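Side-chain contacts in cytoplasmic protein (Cryptococcus neoformans var. grubii serotype A, PDB 7LPO), which probably hydrolyses steryl beta-glucosides, as a sterylglucosidase of glycoside hydrolase family 5: residues D238-I241 with D242-E246; W316-P320 with M321-R325; S413-I416 with R417-P421; I488-G491 with P492-M496. One frame throughout, in Å; residues are numbered along the deposited sequence.

Contact 1 (D238-I241 with D242-E246); sequences DHFI and DAVGE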
# COMPACT_ATOMS: atom_id res chain seq x y z
N ASP A 238 -2.32 10.01 19.28
CA ASP A 238 -1.33 9.63 20.29
C ASP A 238 -1.31 8.12 20.52
O ASP A 238 -0.24 7.53 20.73
CB ASP A 238 -1.61 10.35 21.62
CG ASP A 238 -1.26 11.82 21.58
OD1 ASP A 238 -0.73 12.30 20.55
OD2 ASP A 238 -1.52 12.52 22.58
N HIS A 239 -2.47 7.47 20.52
CA HIS A 239 -2.48 6.03 20.73
C HIS A 239 -1.88 5.30 19.53
O HIS A 239 -1.15 4.31 19.68
CB HIS A 239 -3.90 5.53 21.03
CG HIS A 239 -4.30 5.70 22.46
ND1 HIS A 239 -4.88 6.86 22.94
CD2 HIS A 239 -4.20 4.87 23.53
CE1 HIS A 239 -5.12 6.73 24.23
NE2 HIS A 239 -4.71 5.53 24.62
N PHE A 240 -2.14 5.79 18.31
CA PHE A 240 -1.57 5.16 17.13
C PHE A 240 -0.05 5.34 17.09
O PHE A 240 0.70 4.39 16.83
CB PHE A 240 -2.21 5.73 15.86
CG PHE A 240 -1.48 5.36 14.59
CD1 PHE A 240 -1.55 4.07 14.09
CD2 PHE A 240 -0.73 6.29 13.92
CE1 PHE A 240 -0.87 3.72 12.94
CE2 PHE A 240 -0.06 5.96 12.77
CZ PHE A 240 -0.13 4.68 12.27
N ILE A 241 0.42 6.56 17.35
CA ILE A 241 1.85 6.84 17.35
C ILE A 241 2.54 6.10 18.49
O ILE A 241 3.66 5.59 18.33
CB ILE A 241 2.08 8.36 17.41
CG1 ILE A 241 1.54 9.00 16.12
CG2 ILE A 241 3.55 8.69 17.61
CD1 ILE A 241 1.54 10.52 16.12
N ASP A 242 1.88 6.00 19.64
CA ASP A 242 2.45 5.24 20.75
C ASP A 242 2.56 3.76 20.40
O ASP A 242 3.55 3.10 20.75
CB ASP A 242 1.59 5.39 22.01
CG ASP A 242 1.85 6.70 22.75
OD1 ASP A 242 2.67 7.51 22.26
OD2 ASP A 242 1.22 6.91 23.82
N ALA A 243 1.55 3.20 19.74
CA ALA A 243 1.58 1.78 19.44
C ALA A 243 2.70 1.46 18.46
O ALA A 243 3.49 0.53 18.68
CB ALA A 243 0.24 1.31 18.89
N VAL A 244 2.78 2.20 17.35
CA VAL A 244 3.90 2.02 16.43
C VAL A 244 5.21 2.29 17.15
O VAL A 244 6.19 1.55 16.99
CB VAL A 244 3.74 2.93 15.19
CG1 VAL A 244 4.94 2.75 14.24
CG2 VAL A 244 2.43 2.63 14.48
N GLY A 245 5.24 3.32 17.99
CA GLY A 245 6.45 3.64 18.72
C GLY A 245 6.91 2.51 19.63
O GLY A 245 8.11 2.33 19.83
N GLU A 246 5.96 1.74 20.17
CA GLU A 246 6.33 0.62 21.02
C GLU A 246 6.93 -0.52 20.22
O GLU A 246 7.83 -1.22 20.70
CB GLU A 246 5.11 0.14 21.80
CG GLU A 246 4.69 1.04 22.93
CD GLU A 246 5.63 0.97 24.12
OE1 GLU A 246 6.15 -0.13 24.42
OE2 GLU A 246 5.86 2.02 24.75
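Phe240 and Val244, one helical turn apart on helix 232-254, run side by side with their side chains pointing the same way, and the valine lays one methyl over a face of the phenyl ring. That methyl, CG2, sits 4.2 Å from the ring centroid and 25° off the ring normal, a CH-pi contact displaced toward the rim, so that Phe240 CE1 is the nearest ring atom at 3.8 Å. Phe240 reaches this place because CG stands anti to its backbone N (chi1 168°), while the other valine methyl, CG1, takes the anti position in Val244 and leaves CG2 beside the ring. Beneath the pair, Val244 N gives Phe240 O an almost straight hydrogen bond of 3.1 Å. The same i to i+4 pattern joins Asp242 N to Asp238 O, Ala243 N to His239 O and Gly245 N to Ile241 O.

On another side of the helix the carboxylate of Asp242 folds back past the carbonyl of Asp238, its carbon, CG, 3.0 Å from Asp238 O and both carboxylate oxygens farther off. The two aspartates have separate partners: Asp238 forms a salt bridge with Lys230, and Asp242 one with Arg415 of helix 400-419. Trp105 meets the Phe240 ring edge-to-face. The helix thus divides its chemistry, an apolar CH-pi pair in the interior and two carboxylates, Asp238 OD1 6.1 Å from Asp242 OD1, whose mutual repulsion is probably offset by their salt bridges.

Contact 2 (W316-P320 with M321-R325); sequences WNFGP and MGPYR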
# COMPACT_ATOMS: atom_id res chain seq x y z
N TRP A 316 -24.07 3.84 -8.29
CA TRP A 316 -23.12 4.05 -9.37
C TRP A 316 -22.57 2.74 -9.89
O TRP A 316 -22.24 1.84 -9.11
CB TRP A 316 -21.97 4.93 -8.90
CG TRP A 316 -22.39 6.33 -8.68
CD1 TRP A 316 -23.01 6.84 -7.58
CD2 TRP A 316 -22.25 7.40 -9.60
NE1 TRP A 316 -23.25 8.18 -7.76
CE2 TRP A 316 -22.80 8.55 -8.99
CE3 TRP A 316 -21.70 7.51 -10.88
CZ2 TRP A 316 -22.82 9.80 -9.62
CZ3 TRP A 316 -21.72 8.73 -11.51
CH2 TRP A 316 -22.28 9.87 -10.88
N ASN A 317 -22.43 2.65 -11.21
CA ASN A 317 -21.76 1.55 -11.87
C ASN A 317 -20.42 2.04 -12.40
O ASN A 317 -20.26 3.22 -12.73
CB ASN A 317 -22.60 1.00 -13.03
CG ASN A 317 -23.96 0.51 -12.57
OD1 ASN A 317 -24.08 -0.17 -11.55
ND2 ASN A 317 -25.00 0.84 -13.33
N PHE A 318 -19.46 1.14 -12.50
CA PHE A 318 -18.16 1.46 -13.08
C PHE A 318 -18.16 1.04 -14.55
O PHE A 318 -18.16 -0.15 -14.87
CB PHE A 318 -17.03 0.78 -12.32
CG PHE A 318 -15.69 1.41 -12.56
CD1 PHE A 318 -14.95 1.10 -13.69
CD2 PHE A 318 -15.17 2.35 -11.68
CE1 PHE A 318 -13.72 1.70 -13.93
CE2 PHE A 318 -13.94 2.95 -11.91
CZ PHE A 318 -13.22 2.62 -13.04
N GLY A 319 -18.18 2.03 -15.44
CA GLY A 319 -18.16 1.79 -16.87
C GLY A 319 -16.76 1.89 -17.44
O GLY A 319 -15.78 2.08 -16.71
N PRO A 320 -16.64 1.77 -18.76
CA PRO A 320 -15.29 1.82 -19.36
C PRO A 320 -14.58 3.15 -19.18
O PRO A 320 -13.34 3.18 -19.17
CB PRO A 320 -15.55 1.54 -20.85
CG PRO A 320 -17.01 1.93 -21.07
CD PRO A 320 -17.70 1.57 -19.76
N MET A 321 -15.32 4.25 -19.05
CA MET A 321 -14.73 5.56 -18.81
C MET A 321 -14.89 6.02 -17.37
O MET A 321 -14.74 7.21 -17.08
CB MET A 321 -15.36 6.59 -19.75
CG MET A 321 -15.10 6.34 -21.22
SD MET A 321 -13.35 6.41 -21.63
CE MET A 321 -13.44 6.79 -23.38
N GLY A 322 -15.19 5.11 -16.46
CA GLY A 322 -15.35 5.45 -15.07
C GLY A 322 -16.79 5.34 -14.61
O GLY A 322 -17.67 4.86 -15.34
N PRO A 323 -17.04 5.82 -13.39
CA PRO A 323 -18.39 5.69 -12.82
C PRO A 323 -19.45 6.39 -13.65
O PRO A 323 -19.23 7.48 -14.18
CB PRO A 323 -18.26 6.34 -11.43
CG PRO A 323 -16.80 6.31 -11.11
CD PRO A 323 -16.05 6.31 -12.42
N TYR A 324 -20.61 5.75 -13.75
CA TYR A 324 -21.80 6.36 -14.32
C TYR A 324 -23.00 5.90 -13.51
O TYR A 324 -22.98 4.83 -12.89
CB TYR A 324 -21.96 6.01 -15.80
CG TYR A 324 -22.39 4.60 -16.04
CD1 TYR A 324 -21.47 3.57 -16.11
CD2 TYR A 324 -23.74 4.29 -16.18
CE1 TYR A 324 -21.87 2.27 -16.31
CE2 TYR A 324 -24.14 2.99 -16.38
CZ TYR A 324 -23.21 1.99 -16.44
OH TYR A 324 -23.59 0.68 -16.65
N ARG A 325 -24.05 6.72 -13.52
CA ARG A 325 -25.19 6.50 -12.63
C ARG A 325 -26.01 5.29 -13.05
O ARG A 325 -26.26 5.06 -14.23
CB ARG A 325 -26.08 7.74 -12.62
CG ARG A 325 -25.71 8.80 -11.59
CD ARG A 325 -26.83 9.86 -11.45
NE ARG A 325 -28.15 9.28 -11.72
CZ ARG A 325 -28.86 8.58 -10.84
NH1 ARG A 325 -28.40 8.36 -9.61
NH2 ARG A 325 -30.05 8.08 -11.19
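Trp316 and Arg325 meet where the aliphatic part of the arginine lies on the indole: Arg325 CG stands over the face of the six-membered ring, 3.7 Å from its centroid and 15° off the normal. This CH-pi contact is made by the CG methylene, and the guanidinium is turned almost at right angles to the ring, the planes 85° apart. Farther round the indole, Trp316 CE3 packs against Pro323 CB at 3.7 Å.

Asn317 and Tyr324 share one face of the hairpin, Phe318 and Pro323 the opposite one. Asn317 CB rests over the phenol ring, 4.0 Å from its centroid, with the amide steeply inclined to the ring. Tyr324 CG lies between the backbone N and the carbonyl carbon (chi1 73°), which swings the ring back across the neighbouring strand, where Gly319 N approaches its edge. Phe318 and Pro323 lie side by side, and Gly322 CA sits over the face of the Phe318 ring, 4.2 Å from its centroid.

The backbone sets these pairings. Asn317 N bonds to Tyr324 O at 2.8 Å, and Tyr324 N to Asn317 O at 2.8 Å, both donors nearly in line with the carbonyls, whereas those between Gly319 and Gly322 come from above the carbonyl planes. Outward, Lys292 makes a cation-pi contact with Trp316, and Met460 and Thr461 of helix 456-461 touch Phe318. Pro320 and Met321 occupy the corners of a type I turn, and the whole is a two-residue beta hairpin at the surface, linking strands 311-319 and 322-331.

Contact 3 (S413-I416 with R417-P421); sequences SSRI and RLHHP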
# COMPACT_ATOMS: atom_id res chain seq x y z
N SER A 413 6.87 11.04 12.56
CA SER A 413 8.26 10.85 12.15
C SER A 413 9.23 11.10 13.30
O SER A 413 10.25 10.42 13.41
CB SER A 413 8.57 11.75 10.95
OG SER A 413 8.48 13.12 11.28
N SER A 414 8.92 12.06 14.17
CA SER A 414 9.77 12.30 15.33
C SER A 414 9.83 11.08 16.24
O SER A 414 10.89 10.74 16.77
CB SER A 414 9.28 13.51 16.12
OG SER A 414 9.34 14.67 15.33
N ARG A 415 8.69 10.41 16.44
CA ARG A 415 8.69 9.23 17.29
C ARG A 415 9.52 8.11 16.67
O ARG A 415 10.25 7.42 17.38
CB ARG A 415 7.26 8.73 17.54
CG ARG A 415 7.20 7.52 18.48
CD ARG A 415 7.67 7.89 19.89
NE ARG A 415 6.96 9.09 20.32
CZ ARG A 415 5.76 9.08 20.90
NH1 ARG A 415 5.16 7.92 21.16
NH2 ARG A 415 5.17 10.22 21.22
N ILE A 416 9.40 7.92 15.36
CA ILE A 416 10.18 6.88 14.69
C ILE A 416 11.67 7.10 14.94
O ILE A 416 12.40 6.16 15.28
CB ILE A 416 9.87 6.85 13.18
CG1 ILE A 416 8.44 6.35 12.94
CG2 ILE A 416 10.93 6.02 12.44
CD1 ILE A 416 8.18 4.92 13.33
N ARG A 417 12.14 8.34 14.77
CA ARG A 417 13.56 8.62 14.91
C ARG A 417 14.03 8.49 16.35
O ARG A 417 15.21 8.20 16.60
CB ARG A 417 13.87 10.03 14.39
CG ARG A 417 13.94 10.14 12.85
CD ARG A 417 15.37 9.99 12.31
NE ARG A 417 15.37 9.85 10.85
CZ ARG A 417 15.22 10.86 10.00
NH1 ARG A 417 15.08 12.10 10.45
NH2 ARG A 417 15.22 10.64 8.70
N LEU A 418 13.12 8.66 17.32
CA LEU A 418 13.49 8.49 18.71
C LEU A 418 14.01 7.09 18.96
O LEU A 418 14.98 6.90 19.70
CB LEU A 418 12.29 8.79 19.61
CG LEU A 418 12.52 8.77 21.11
CD1 LEU A 418 13.58 9.81 21.49
CD2 LEU A 418 11.22 9.03 21.85
N HIS A 419 13.38 6.09 18.35
CA HIS A 419 13.76 4.70 18.55
C HIS A 419 14.63 4.15 17.43
O HIS A 419 15.30 3.13 17.63
CB HIS A 419 12.49 3.83 18.68
CG HIS A 419 11.56 4.30 19.75
ND1 HIS A 419 11.95 4.41 21.07
CD2 HIS A 419 10.27 4.70 19.71
CE1 HIS A 419 10.94 4.85 21.79
NE2 HIS A 419 9.91 5.04 20.99
N HIS A 420 14.64 4.79 16.27
CA HIS A 420 15.41 4.34 15.12
C HIS A 420 16.13 5.58 14.59
O HIS A 420 15.65 6.24 13.66
CB HIS A 420 14.50 3.70 14.07
CG HIS A 420 15.24 3.03 12.96
ND1 HIS A 420 14.60 2.25 12.01
CD2 HIS A 420 16.55 3.04 12.62
CE1 HIS A 420 15.49 1.82 11.14
NE2 HIS A 420 16.68 2.27 11.49
N PRO A 421 17.29 5.91 15.17
CA PRO A 421 17.92 7.20 14.84
C PRO A 421 18.28 7.37 13.38
O PRO A 421 18.24 8.50 12.89
CB PRO A 421 19.19 7.21 15.72
CG PRO A 421 18.87 6.29 16.86
CD PRO A 421 17.94 5.24 16.31
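The last turn of helix 400-419 brings Arg415 alongside His419, their side chains pointing the same way. The touch is made by the arginine's aliphatic portion: Arg415 CD lies 3.8 Å from His419 NE2. Beyond CD the chain leads away from the imidazole, Arg415 NE being 5.1 Å from His419 NE2, and the guanidinium and ring planes are 88° apart. The Arg415 chain runs first with CG anti to the backbone N (chi1 -178°) and then bends twice, at chi2 and chi3, which carries NH1 to a salt bridge with Asp242 of helix 232-254. Beside the same pair, His419 CD2 comes within 3.6 Å of Arg415 O, while Leu418 CB packs on that carbonyl oxygen at 3.3 Å.

Here the alpha-helix gives out. Arg417 N still bonds to Ser413 O in the regular i to i+4 manner, and Leu418 N to Ser414 O, but Leu418 N also makes a weak bond to Arg415 O, and the bond from His419 N to Ile416 O is weak too. Ile416 O therefore receives two backbone donors, the stronger from His420 N at 2.8 Å, in the carbonyl plane. His420 is the first residue to leave helical backbone angles, and Pro421 follows it into the loop.

Arg417 places its CB and CG against Ser413 O, CG at 3.7 Å, then bends at chi2 so that NH2 meets the carbonyl oxygens of Ser423 and Leu443. The ring of His420, buried beyond the helix end, is held at both nitrogens, NE2 by Asp260 and ND1 by Trp266.

Contact 4 (I488-G491 with P492-M496); sequences IGEG and PIRKM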
# COMPACT_ATOMS: atom_id res chain seq x y z
N ILE A 488 -5.23 3.33 -26.94
CA ILE A 488 -5.65 2.07 -27.54
C ILE A 488 -4.41 1.27 -27.89
O ILE A 488 -3.45 1.81 -28.43
CB ILE A 488 -6.50 2.32 -28.80
CG1 ILE A 488 -7.78 3.07 -28.45
CG2 ILE A 488 -6.80 1.02 -29.52
CD1 ILE A 488 -8.53 2.49 -27.31
N GLY A 489 -4.43 -0.02 -27.58
CA GLY A 489 -3.36 -0.89 -28.02
C GLY A 489 -2.25 -1.02 -26.99
O GLY A 489 -2.02 -0.14 -26.17
N GLU A 490 -1.56 -2.16 -27.05
CA GLU A 490 -0.54 -2.47 -26.05
C GLU A 490 0.52 -1.38 -25.99
O GLU A 490 0.86 -0.90 -24.91
CB GLU A 490 0.11 -3.82 -26.37
CG GLU A 490 -0.79 -5.02 -26.19
CD GLU A 490 -0.95 -5.43 -24.73
OE1 GLU A 490 0.06 -5.46 -23.99
OE2 GLU A 490 -2.10 -5.74 -24.34
N GLY A 491 1.06 -0.99 -27.14
CA GLY A 491 2.12 -0.02 -27.21
C GLY A 491 1.74 1.29 -26.55
O GLY A 491 2.37 1.72 -25.57
N PRO A 492 0.71 1.96 -27.08
CA PRO A 492 0.30 3.24 -26.49
C PRO A 492 -0.13 3.12 -25.03
O PRO A 492 0.07 4.07 -24.26
CB PRO A 492 -0.86 3.69 -27.39
CG PRO A 492 -0.61 3.00 -28.74
CD PRO A 492 0.09 1.70 -28.40
N ILE A 493 -0.72 2.00 -24.63
CA ILE A 493 -1.13 1.85 -23.24
C ILE A 493 0.09 1.77 -22.34
O ILE A 493 0.17 2.44 -21.31
CB ILE A 493 -2.05 0.63 -23.07
CG1 ILE A 493 -3.41 0.89 -23.73
CG2 ILE A 493 -2.23 0.30 -21.59
CD1 ILE A 493 -4.31 -0.34 -23.84
N ARG A 494 1.07 0.95 -22.72
CA ARG A 494 2.27 0.79 -21.91
C ARG A 494 3.01 2.11 -21.77
O ARG A 494 3.45 2.48 -20.68
CB ARG A 494 3.17 -0.27 -22.54
CG ARG A 494 2.63 -1.68 -22.39
CD ARG A 494 3.31 -2.66 -23.32
NE ARG A 494 4.73 -2.82 -23.02
CZ ARG A 494 5.23 -3.77 -22.22
NH1 ARG A 494 4.42 -4.65 -21.62
NH2 ARG A 494 6.54 -3.84 -22.03
N LYS A 495 3.17 2.84 -22.88
CA LYS A 495 3.89 4.11 -22.83
C LYS A 495 3.16 5.10 -21.94
O LYS A 495 3.79 5.88 -21.21
CB LYS A 495 4.04 4.67 -24.24
CG LYS A 495 4.85 5.95 -24.33
CD LYS A 495 5.06 6.36 -25.79
CE LYS A 495 5.85 7.66 -25.92
NZ LYS A 495 5.19 8.62 -26.87
N MET A 496 1.83 5.08 -21.97
CA MET A 496 1.05 6.00 -21.16
C MET A 496 1.22 5.71 -19.67
O MET A 496 1.43 6.63 -18.88
CB MET A 496 -0.42 5.92 -21.58
CG MET A 496 -1.32 6.89 -20.87
SD MET A 496 -2.04 6.10 -19.44
CE MET A 496 -3.23 5.01 -20.23
O HOH W 1 1.53 -5.18 -21.50
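Glu490 and Arg494, four residues apart in the first turn of helix 490-512, are joined through a water. The water donates to Glu490 OE1 at 2.9 Å and accepts from Arg494 NH1 at the same distance, lying at the edge of the guanidinium in its plane. The charged ends themselves remain apart, with OE1 5.0 Å from NH1, so this is a bridged pair and not a direct salt bridge. Each also has a partner beyond the turn: Arg494 NH1 forms a salt bridge with Asp554 of helix 547-559, and Glu490 OE2 is hydrogen-bonded to Trp464. These ties probably hold both side chains in place for the shared water.

Below them Arg494 N bonds to Glu490 O at 2.9 Å, and the start of the arginine chain lies along the same carbonyl, CG 3.2 Å from Glu490 O, before a bend at chi3 (65°) turns the guanidinium toward the water. Ile493 N binds Gly489 O, and Lys495 N binds Gly491 O.

Packing follows the backbone. Ile493 sets CG1 beside its own N (chi1 -70°), so that it borders Gly489 O at 3.0 Å, and Pro492 lays CG 3.1 Å from Ile488 O. Pro492, with no N-H to donate, sits in the first turn, where none is needed. Gly489 in the N-cap position and the proline soon after it mark a helix N terminus, here leading out of strand 486-488 at the protein surface.

Followed from the N terminus, the four contacts come strictly in series, none nesting or crossing, and each is local, its two segments being adjacent in sequence. Contact 1 lies within helix 232-254, contact 2 closes the hairpin between strands 311-319 and 322-331, contact 3 ends helix 400-419, and contact 4 begins helix 490-512. Contacts 1 and 3 touch, their centres about 12 Å apart: besides the salt bridge, Ile241 CG2 packs 3.7 Å from Arg415 CB, tying the two helices together. Across the chain's centre from this pair lie the other two. Contacts 2 and 4 approach to about 8 Å between nearest atoms without touching.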